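Local coordinates for Alpha/beta hydrolase fold-3 domain-containing protein (Enterococcus faecalis, PDB 2QRU), which is of uncharacterised function but has an alpha/beta-hydrolase fold and is probably a hydrolase, with an apparent serine nucleophile elbow, at residues A[72-77]-A[187-192]; A[66-71]-A[162-167]; A[76-81]-A[106-111]. One frame throughout, in Å; residues are numbered along the deposited sequence.

Interaction 1 (A[72-77]-A[187-192]); sequences TKIDHI and HFYGLP. With EDO (1,2-ethanediol), chain F.
I74 lays its terminal methyl over one face of the Y189 ring, CD1 standing 3.6 Å from the ring centroid and 22° off the normal, a CH-pi contact displaced toward the CG end. The side chains meet at a slant, and the extended chi2 of I74 (-174°) carries CD1 out to the ring. Y189 gives its other end to a different partner, OH bonding to the carbonyl oxygen of G37.

Next to this overlap the backbones join directly. I74 N donates an almost straight bond (176°) to Y189 O at 2.9 Å, and water 1 accepts from D75 N and lies 3.1 Å from Y189 O, to which it can donate. A first-turn NH of helix 74-93, just past the N-cap residue K73, is thereby paired with the closing turn of helix 185-189. K73 bends at chi2 and runs alongside that turn, its NZ reaching F188 O at 3.0 Å from above the carbonyl plane; NZ also bonds to P70 O. The lysine passes G190, whose positive phi belongs to a Schellman motif ending the helix. Farther out, water 2 can link G190 O to D75 OD1, the latter weakly.

The contact thus sets the start of helix 74-93 against the end of helix 185-189, with M38 and L136 also touching I74 and helix 173-181 packing on F188.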
loop_
_atom_site.group_PDB
_atom_site.type_symbol
_atom_site.label_atom_id
_atom_site.label_comp_id
_atom_site.label_asym_id
_atom_site.label_seq_id
_atom_site.Cartn_x
_atom_site.Cartn_y
_atom_site.Cartn_z
ATOM N N THR A 72 -3.363 16.144 -3.481
ATOM C CA THR A 72 -4.632 15.667 -2.949
ATOM C C THR A 72 -4.383 15.239 -1.496
ATOM O O THR A 72 -3.393 14.554 -1.231
ATOM C CB THR A 72 -5.154 14.462 -3.760
ATOM O OG1 THR A 72 -5.337 14.853 -5.135
ATOM C CG2 THR A 72 -6.466 13.967 -3.201
ATOM N N LYS A 73 -5.252 15.672 -0.572
ATOM C CA LYS A 73 -5.086 15.405 0.876
ATOM C C LYS A 73 -5.553 13.996 1.237
ATOM O O LYS A 73 -6.316 13.396 0.486
ATOM C CB LYS A 73 -5.829 16.460 1.721
ATOM C CG LYS A 73 -5.355 17.894 1.462
ATOM C CD LYS A 73 -3.827 17.965 1.346
ATOM C CE LYS A 73 -3.371 19.417 1.250
ATOM N NZ LYS A 73 -1.949 19.538 0.842
ATOM N N ILE A 74 -5.092 13.455 2.364
ATOM C CA ILE A 74 -5.311 12.021 2.636
ATOM C C ILE A 74 -6.794 11.662 2.696
ATOM O O ILE A 74 -7.202 10.617 2.180
ATOM C CB ILE A 74 -4.615 11.550 3.918
ATOM C CG1 ILE A 74 -3.100 11.469 3.701
ATOM C CG2 ILE A 74 -5.158 10.154 4.347
ATOM C CD1 ILE A 74 -2.348 10.859 4.915
ATOM N N ASP A 75 -7.592 12.516 3.339
ATOM C CA ASP A 75 -9.032 12.267 3.426
ATOM C C ASP A 75 -9.578 12.033 2.009
ATOM O O ASP A 75 -10.331 11.100 1.789
ATOM C CB ASP A 75 -9.798 13.394 4.175
ATOM C CG ASP A 75 -9.705 14.765 3.487
ATOM O OD1 ASP A 75 -8.682 15.056 2.828
ATOM O OD2 ASP A 75 -10.662 15.568 3.620
ATOM N N HIS A 76 -9.163 12.871 1.058
ATOM C CA HIS A 76 -9.641 12.789 -0.323
ATOM C C HIS A 76 -9.048 11.561 -1.055
ATOM O O HIS A 76 -9.748 10.882 -1.821
ATOM C CB HIS A 76 -9.293 14.100 -1.032
ATOM C CG HIS A 76 -9.996 14.296 -2.342
ATOM N ND1 HIS A 76 -10.758 15.413 -2.614
ATOM C CD2 HIS A 76 -10.038 13.532 -3.461
ATOM C CE1 HIS A 76 -11.241 15.327 -3.842
ATOM N NE2 HIS A 76 -10.818 14.196 -4.379
ATOM N N ILE A 77 -7.767 11.282 -0.810
ATOM C CA ILE A 77 -7.105 10.107 -1.378
ATOM C C ILE A 77 -7.907 8.851 -1.004
ATOM O O ILE A 77 -8.178 7.998 -1.858
ATOM C CB ILE A 77 -5.634 9.946 -0.877
ATOM C CG1 ILE A 77 -4.763 11.108 -1.381
ATOM C CG2 ILE A 77 -5.048 8.546 -1.358
ATOM C CD1 ILE A 77 -3.365 11.139 -0.797
ATOM N N HIS A 187 1.263 18.579 7.128
ATOM C CA HIS A 187 0.654 19.664 6.363
ATOM C C HIS A 187 0.388 19.188 4.929
ATOM O O HIS A 187 -0.688 19.442 4.375
ATOM C CB HIS A 187 1.529 20.919 6.370
ATOM C CG HIS A 187 0.921 22.070 5.634
ATOM N ND1 HIS A 187 -0.101 22.831 6.161
ATOM C CD2 HIS A 187 1.164 22.570 4.398
ATOM C CE1 HIS A 187 -0.449 23.763 5.286
ATOM N NE2 HIS A 187 0.302 23.623 4.208
ATOM N N PHE A 188 1.361 18.490 4.352
ATOM C CA PHE A 188 1.215 17.952 2.993
ATOM C C PHE A 188 0.022 17.003 2.933
ATOM O O PHE A 188 -0.725 16.992 1.961
ATOM C CB PHE A 188 2.493 17.243 2.529
ATOM C CG PHE A 188 3.522 18.170 1.923
ATOM C CD1 PHE A 188 3.473 19.552 2.147
ATOM C CD2 PHE A 188 4.556 17.656 1.149
ATOM C CE1 PHE A 188 4.429 20.406 1.589
ATOM C CE2 PHE A 188 5.522 18.509 0.592
ATOM C CZ PHE A 188 5.457 19.870 0.810
ATOM N N TYR A 189 -0.144 16.199 3.982
ATOM C CA TYR A 189 -1.244 15.228 4.061
ATOM C C TYR A 189 -2.619 15.848 4.380
ATOM O O TYR A 189 -3.651 15.201 4.205
ATOM C CB TYR A 189 -0.938 14.227 5.169
ATOM C CG TYR A 189 0.098 13.167 4.871
ATOM C CD1 TYR A 189 0.441 12.804 3.549
ATOM C CD2 TYR A 189 0.654 12.433 5.943
ATOM C CE1 TYR A 189 1.367 11.770 3.307
ATOM C CE2 TYR A 189 1.570 11.428 5.718
ATOM C CZ TYR A 189 1.923 11.102 4.391
ATOM O OH TYR A 189 2.805 10.093 4.201
ATOM N N GLY A 190 -2.638 17.092 4.852
ATOM C CA GLY A 190 -3.902 17.713 5.306
ATOM C C GLY A 190 -4.395 17.239 6.667
ATOM O O GLY A 190 -5.598 17.369 6.994
ATOM N N LEU A 191 -3.481 16.769 7.509
ATOM C CA LEU A 191 -3.868 16.302 8.865
ATOM C C LEU A 191 -4.193 17.486 9.798
ATOM O O LEU A 191 -3.585 18.540 9.673
ATOM C CB LEU A 191 -2.766 15.470 9.497
ATOM C CG LEU A 191 -2.385 14.230 8.674
ATOM C CD1 LEU A 191 -1.300 13.404 9.352
ATOM C CD2 LEU A 191 -3.620 13.381 8.464
ATOM N N PRO A 192 -5.160 17.306 10.710
ATOM C CA PRO A 192 -5.539 18.374 11.659
ATOM C C PRO A 192 -4.333 18.990 12.379
ATOM O O PRO A 192 -3.480 18.277 12.927
ATOM C CB PRO A 192 -6.437 17.637 12.666
ATOM C CG PRO A 192 -7.072 16.548 11.828
ATOM C CD PRO A 192 -5.973 16.088 10.901
HETATM C C1 EDO F . -13.013 14.271 6.742
HETATM O O1 EDO F . -12.733 14.885 5.474
HETATM C C2 EDO F . -11.701 13.756 7.326
HETATM O O2 EDO F . -11.815 13.445 8.723
HETATM O O HOH W 1 -6.526 14.599 5.052
HETATM O O HOH W 2 -7.655 17.001 4.944
#

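Interaction 2 (A[66-71]-A[162-167]); sequences YLLAPN and KPVWDD
L67 overlaps the indole of W165, its CD2 methyl lying over the middle of the six-membered ring at 3.6 Å from the centroid and only 9° off the normal. The leucine CG is close to the far rim of the same ring, so the branch leans across the face. CD2 also meets P163 CB at 4.1 Å, which places the methyl between proline and tryptophan.

Next along the chain, L68 turns the opposite way from L67. Its CD1 touches V164 CG1 at 4.0 Å and D167 CB, the two leucines thus taking separate apolar partners. Between them the backbones approach without forming regular strand pairing: V164 O receives a weak bond from L68 N and a CA-H...O contact from L67 CA (3.4 Å). Water 4 bridges L68 O and V164 N, and water 3 accepts from Y66 N and can donate to W165 O.

At the other end N71 provides the well-aligned polar link. With CG anti to the carbonyl carbon (chi1 -52°), the amide reaches across to the 162-167 loop, and ND2 donates to K162 O at 2.7 Å, the acceptor lying close to the amide plane. ND2 also bonds to D159 O, while OD1 accepts from R172, so partners at both ends of the amide fix its rotation.

Two loops without regular structure are therefore joined by a mixture of forces: one well-directed side-chain bond, two waters bridging backbone N-H and C=O groups, and a CH-pi overlap. The direct backbone bond being weak and bent (127°), the well-aligned polar link is a side-chain one.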
loop_
_atom_site.group_PDB
_atom_site.type_symbol
_atom_site.label_atom_id
_atom_site.label_comp_id
_atom_site.label_asym_id
_atom_site.label_seq_id
_atom_site.Cartn_x
_atom_site.Cartn_y
_atom_site.Cartn_z
ATOM N N TYR A 66 -3.487 5.469 -7.128
ATOM C CA TYR A 66 -4.204 6.311 -6.185
ATOM C C TYR A 66 -3.635 7.740 -6.182
ATOM O O TYR A 66 -2.489 7.974 -6.611
ATOM C CB TYR A 66 -4.214 5.641 -4.809
ATOM C CG TYR A 66 -2.842 5.341 -4.215
ATOM C CD1 TYR A 66 -2.084 6.366 -3.601
ATOM C CD2 TYR A 66 -2.302 4.027 -4.250
ATOM C CE1 TYR A 66 -0.845 6.105 -3.028
ATOM C CE2 TYR A 66 -1.063 3.759 -3.652
ATOM C CZ TYR A 66 -0.346 4.783 -3.037
ATOM O OH TYR A 66 0.864 4.509 -2.428
ATOM N N LEU A 67 -4.448 8.695 -5.753
ATOM C CA LEU A 67 -4.020 10.096 -5.756
ATOM C C LEU A 67 -2.888 10.338 -4.747
ATOM O O LEU A 67 -2.799 9.636 -3.708
ATOM C CB LEU A 67 -5.225 11.013 -5.476
ATOM C CG LEU A 67 -6.252 11.030 -6.614
ATOM C CD1 LEU A 67 -7.473 11.806 -6.156
ATOM C CD2 LEU A 67 -5.682 11.649 -7.925
ATOM N N LEU A 68 -2.053 11.344 -5.037
ATOM C CA LEU A 68 -0.878 11.616 -4.219
ATOM C C LEU A 68 -0.940 13.002 -3.609
ATOM O O LEU A 68 -1.429 13.950 -4.235
ATOM C CB LEU A 68 0.421 11.474 -5.017
ATOM C CG LEU A 68 0.655 10.118 -5.698
ATOM C CD1 LEU A 68 1.895 10.190 -6.562
ATOM C CD2 LEU A 68 0.756 8.990 -4.650
ATOM N N ALA A 69 -0.450 13.069 -2.374
ATOM C CA ALA A 69 -0.290 14.310 -1.617
ATOM C C ALA A 69 1.017 15.005 -2.027
ATOM O O ALA A 69 1.916 14.359 -2.598
ATOM C CB ALA A 69 -0.320 14.000 -0.101
ATOM N N PRO A 70 1.134 16.329 -1.778
ATOM C CA PRO A 70 0.159 17.248 -1.166
ATOM C C PRO A 70 -0.963 17.670 -2.114
ATOM O O PRO A 70 -1.900 18.355 -1.669
ATOM C CB PRO A 70 1.015 18.477 -0.807
ATOM C CG PRO A 70 2.079 18.503 -1.912
ATOM C CD PRO A 70 2.366 17.028 -2.213
ATOM N N ASN A 71 -0.834 17.310 -3.405
ATOM C CA ASN A 71 -1.780 17.699 -4.471
ATOM C C ASN A 71 -3.210 17.323 -4.094
ATOM O O ASN A 71 -4.137 18.112 -4.293
ATOM C CB ASN A 71 -1.390 17.074 -5.813
ATOM C CG ASN A 71 0.055 17.335 -6.183
ATOM O OD1 ASN A 71 0.959 17.172 -5.363
ATOM N ND2 ASN A 71 0.286 17.730 -7.436
ATOM N N LYS A 162 -1.860 20.205 -9.305
ATOM C CA LYS A 162 -2.839 19.421 -10.048
ATOM C C LYS A 162 -2.846 17.969 -9.539
ATOM O O LYS A 162 -1.820 17.500 -9.042
ATOM C CB LYS A 162 -2.517 19.453 -11.547
ATOM C CG LYS A 162 -2.436 20.879 -12.131
ATOM C CD LYS A 162 -1.613 20.856 -13.410
ATOM C CE LYS A 162 -1.240 22.273 -13.817
ATOM N NZ LYS A 162 -0.795 22.377 -15.230
ATOM N N PRO A 163 -3.997 17.264 -9.657
ATOM C CA PRO A 163 -4.074 15.866 -9.181
ATOM C C PRO A 163 -3.078 14.972 -9.898
ATOM O O PRO A 163 -2.844 15.136 -11.097
ATOM C CB PRO A 163 -5.495 15.434 -9.585
ATOM C CG PRO A 163 -6.265 16.725 -9.577
ATOM C CD PRO A 163 -5.295 17.698 -10.211
ATOM N N VAL A 164 -2.528 13.996 -9.171
ATOM C CA VAL A 164 -1.517 13.102 -9.742
ATOM C C VAL A 164 -1.898 11.645 -9.420
ATOM O O VAL A 164 -2.039 11.280 -8.249
ATOM C CB VAL A 164 -0.084 13.436 -9.215
ATOM C CG1 VAL A 164 0.960 12.433 -9.795
ATOM C CG2 VAL A 164 0.308 14.901 -9.555
ATOM N N TRP A 165 -2.097 10.851 -10.473
ATOM C CA TRP A 165 -2.520 9.439 -10.358
ATOM C C TRP A 165 -1.353 8.479 -10.324
ATOM O O TRP A 165 -1.512 7.321 -9.891
ATOM C CB TRP A 165 -3.403 9.033 -11.545
ATOM C CG TRP A 165 -4.827 9.477 -11.509
ATOM C CD1 TRP A 165 -5.424 10.360 -12.357
ATOM C CD2 TRP A 165 -5.841 9.071 -10.572
ATOM N NE1 TRP A 165 -6.749 10.512 -12.031
ATOM C CE2 TRP A 165 -7.032 9.726 -10.944
ATOM C CE3 TRP A 165 -5.866 8.189 -9.478
ATOM C CZ2 TRP A 165 -8.225 9.562 -10.237
ATOM C CZ3 TRP A 165 -7.058 8.032 -8.786
ATOM C CH2 TRP A 165 -8.212 8.697 -9.172
ATOM N N ASP A 166 -0.193 8.931 -10.809
ATOM C CA ASP A 166 0.958 8.045 -10.987
ATOM C C ASP A 166 2.236 8.847 -11.150
ATOM O O ASP A 166 2.237 9.933 -11.762
ATOM C CB ASP A 166 0.718 7.173 -12.230
ATOM C CG ASP A 166 1.773 6.092 -12.419
ATOM O OD1 ASP A 166 2.194 5.449 -11.414
ATOM O OD2 ASP A 166 2.113 5.845 -13.596
ATOM N N ASP A 167 3.322 8.310 -10.608
ATOM C CA ASP A 167 4.639 8.938 -10.651
ATOM C C ASP A 167 5.630 7.864 -11.102
ATOM O O ASP A 167 6.418 7.355 -10.297
ATOM C CB ASP A 167 4.956 9.507 -9.253
ATOM C CG ASP A 167 6.360 10.085 -9.132
ATOM O OD1 ASP A 167 6.919 10.635 -10.122
ATOM O OD2 ASP A 167 6.902 9.995 -8.007
HETATM O O HOH W 3 -0.639 6.327 -7.547
HETATM O O HOH W 4 -2.944 14.098 -6.471
#

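Interaction 3 (A[76-81]-A[106-111]); sequences HILRTL and GGYLML
L109 meets three side chains of the facing helix. Its CD2 methyl abuts L78 CD2 at 3.5 Å, methyl to methyl and tighter than usual van der Waals contact, and the same CD2 approaches I77 CG2 at 4.1 Å. On its inner part, L109 CB receives L81 CD2 at 3.8 Å. The leucine is thus touched at its base by L81 and at one branch by I77 and L78, residues that lie on one side of helix 74-93. L78 and L81 cross it at a slant, whereas I77 runs at about a right angle to it.

The torsions explain how two leucines of one helix reach different parts of the same side chain. L81 has CG opposite the backbone N (chi1 178°) and sends CD2 toward the backbone of L109, close to its CB. L78 takes the other common form, with CG opposite its carbonyl carbon (chi1 -72°), and brings its branch to the end of L109. The other methyl of L78, CD1, lies 4.3 Å from Y108 OH, a loose contact at the margin.

No hydrogen bond crosses between these segments, and the touching groups are almost all apolar. Y108 OH is engaged by Y200 O, and its ring meets that of Y133. Q112 and L113, farther along helix 105-119, extend the contact by touching L78 and L81 respectively.

The two helical segments cross at -60° with their axes 10.8 Å apart. Helix 105-119 follows the probable nucleophile elbow, which includes G106, as expected in this fold. On the sheet side, L33 of the central-sheet strand 28-33 touches both L81 and L109.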
loop_
_atom_site.group_PDB
_atom_site.type_symbol
_atom_site.label_atom_id
_atom_site.label_comp_id
_atom_site.label_asym_id
_atom_site.label_seq_id
_atom_site.Cartn_x
_atom_site.Cartn_y
_atom_site.Cartn_z
ATOM N N HIS A 76 -9.163 12.871 1.058
ATOM C CA HIS A 76 -9.641 12.789 -0.323
ATOM C C HIS A 76 -9.048 11.561 -1.055
ATOM O O HIS A 76 -9.748 10.882 -1.821
ATOM C CB HIS A 76 -9.293 14.100 -1.032
ATOM C CG HIS A 76 -9.996 14.296 -2.342
ATOM N ND1 HIS A 76 -10.758 15.413 -2.614
ATOM C CD2 HIS A 76 -10.038 13.532 -3.461
ATOM C CE1 HIS A 76 -11.241 15.327 -3.842
ATOM N NE2 HIS A 76 -10.818 14.196 -4.379
ATOM N N ILE A 77 -7.767 11.282 -0.810
ATOM C CA ILE A 77 -7.105 10.107 -1.378
ATOM C C ILE A 77 -7.907 8.851 -1.004
ATOM O O ILE A 77 -8.178 7.998 -1.858
ATOM C CB ILE A 77 -5.634 9.946 -0.877
ATOM C CG1 ILE A 77 -4.763 11.108 -1.381
ATOM C CG2 ILE A 77 -5.048 8.546 -1.358
ATOM C CD1 ILE A 77 -3.365 11.139 -0.797
ATOM N N LEU A 78 -8.291 8.755 0.278
ATOM C CA LEU A 78 -9.025 7.585 0.793
ATOM C C LEU A 78 -10.421 7.488 0.165
ATOM O O LEU A 78 -10.798 6.417 -0.296
ATOM C CB LEU A 78 -9.130 7.660 2.335
ATOM C CG LEU A 78 -7.805 7.382 3.044
ATOM C CD1 LEU A 78 -7.880 7.651 4.558
ATOM C CD2 LEU A 78 -7.291 5.960 2.708
ATOM N N ARG A 79 -11.160 8.601 0.085
ATOM C CA ARG A 79 -12.483 8.604 -0.534
ATOM C C ARG A 79 -12.393 8.141 -2.005
ATOM O O ARG A 79 -13.178 7.305 -2.466
ATOM C CB ARG A 79 -13.062 10.033 -0.489
ATOM C CG ARG A 79 -14.471 10.204 -0.980
ATOM C CD ARG A 79 -14.987 11.593 -0.515
ATOM N NE ARG A 79 -14.551 11.843 0.863
ATOM C CZ ARG A 79 -13.810 12.875 1.292
ATOM N NH1 ARG A 79 -13.426 13.850 0.467
ATOM N NH2 ARG A 79 -13.476 12.941 2.586
ATOM N N THR A 80 -11.438 8.721 -2.728
ATOM C CA THR A 80 -11.212 8.378 -4.146
ATOM C C THR A 80 -10.808 6.904 -4.316
ATOM O O THR A 80 -11.205 6.257 -5.275
ATOM C CB THR A 80 -10.209 9.339 -4.784
ATOM O OG1 THR A 80 -10.762 10.667 -4.746
ATOM C CG2 THR A 80 -9.952 8.964 -6.251
ATOM N N LEU A 81 -10.054 6.366 -3.352
ATOM C CA LEU A 81 -9.639 4.961 -3.426
ATOM C C LEU A 81 -10.881 4.049 -3.343
ATOM O O LEU A 81 -11.009 3.086 -4.103
ATOM C CB LEU A 81 -8.606 4.651 -2.342
ATOM C CG LEU A 81 -8.120 3.199 -2.283
ATOM C CD1 LEU A 81 -7.569 2.708 -3.622
ATOM C CD2 LEU A 81 -7.097 3.017 -1.124
ATOM N N GLY A 106 0.909 1.873 0.912
ATOM C CA GLY A 106 -0.116 0.995 0.330
ATOM C C GLY A 106 -0.774 0.060 1.361
ATOM O O GLY A 106 -1.941 -0.290 1.208
ATOM N N GLY A 107 -0.028 -0.365 2.387
ATOM C CA GLY A 107 -0.627 -1.180 3.471
ATOM C C GLY A 107 -1.635 -0.383 4.293
ATOM O O GLY A 107 -2.699 -0.887 4.659
ATOM N N TYR A 108 -1.282 0.869 4.610
ATOM C CA TYR A 108 -2.207 1.758 5.309
ATOM C C TYR A 108 -3.476 1.951 4.452
ATOM O O TYR A 108 -4.631 1.833 4.960
ATOM C CB TYR A 108 -1.509 3.087 5.569
ATOM C CG TYR A 108 -2.446 4.128 6.153
ATOM C CD1 TYR A 108 -2.869 4.060 7.479
ATOM C CD2 TYR A 108 -2.930 5.177 5.369
ATOM C CE1 TYR A 108 -3.763 5.041 8.031
ATOM C CE2 TYR A 108 -3.807 6.151 5.897
ATOM C CZ TYR A 108 -4.219 6.080 7.240
ATOM O OH TYR A 108 -5.100 7.007 7.806
ATOM N N LEU A 109 -3.280 2.252 3.172
ATOM C CA LEU A 109 -4.386 2.456 2.245
ATOM C C LEU A 109 -5.254 1.200 2.183
ATOM O O LEU A 109 -6.477 1.293 2.289
ATOM C CB LEU A 109 -3.866 2.873 0.856
ATOM C CG LEU A 109 -3.248 4.276 0.788
ATOM C CD1 LEU A 109 -2.637 4.434 -0.630
ATOM C CD2 LEU A 109 -4.254 5.423 1.157
HETATM N N MSE A 110 -4.621 0.032 2.077
HETATM C CA MSE A 110 -5.354 -1.237 2.036
HETATM C C MSE A 110 -6.259 -1.443 3.264
HETATM O O MSE A 110 -7.456 -1.846 3.180
HETATM C CB MSE A 110 -4.360 -2.403 1.967
HETATM C CG MSE A 110 -5.024 -3.766 2.308
HETATM SE SE MSE A 110 -3.589 -5.110 2.240
HETATM C CE MSE A 110 -2.817 -4.711 4.008
ATOM N N LEU A 111 -5.698 -1.135 4.433
ATOM C CA LEU A 111 -6.436 -1.339 5.680
ATOM C C LEU A 111 -7.598 -0.345 5.812
ATOM O O LEU A 111 -8.718 -0.714 6.207
ATOM C CB LEU A 111 -5.488 -1.284 6.876
ATOM C CG LEU A 111 -4.490 -2.458 6.886
ATOM C CD1 LEU A 111 -3.343 -2.165 7.890
ATOM C CD2 LEU A 111 -5.189 -3.775 7.224
#

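Helix 74-93 ties the three contacts together. Interactions 1 and 3 share H76 and I77, with centres about 11 Å apart, while interaction 2 lies about 11 Å from the centre of interaction 1 and about 12 Å from that of interaction 3. I77 CD1 packs 3.3 Å from L67 O, and W165 CH2 reaches T80 CG2 at 3.4 Å, so the loops of interaction 2 rest on this helix. Y66 CZ also touches L109 CD1 at 3.3 Å, linking interactions 2 and 3 near the probable S104-H249-D221 triad. Segment 106-111 begins with G106 of the presumed elbow, which does not touch 76-81, and the Y66 side chain is about 6 Å from a bound phosphate, probably from the crystallisation liquor.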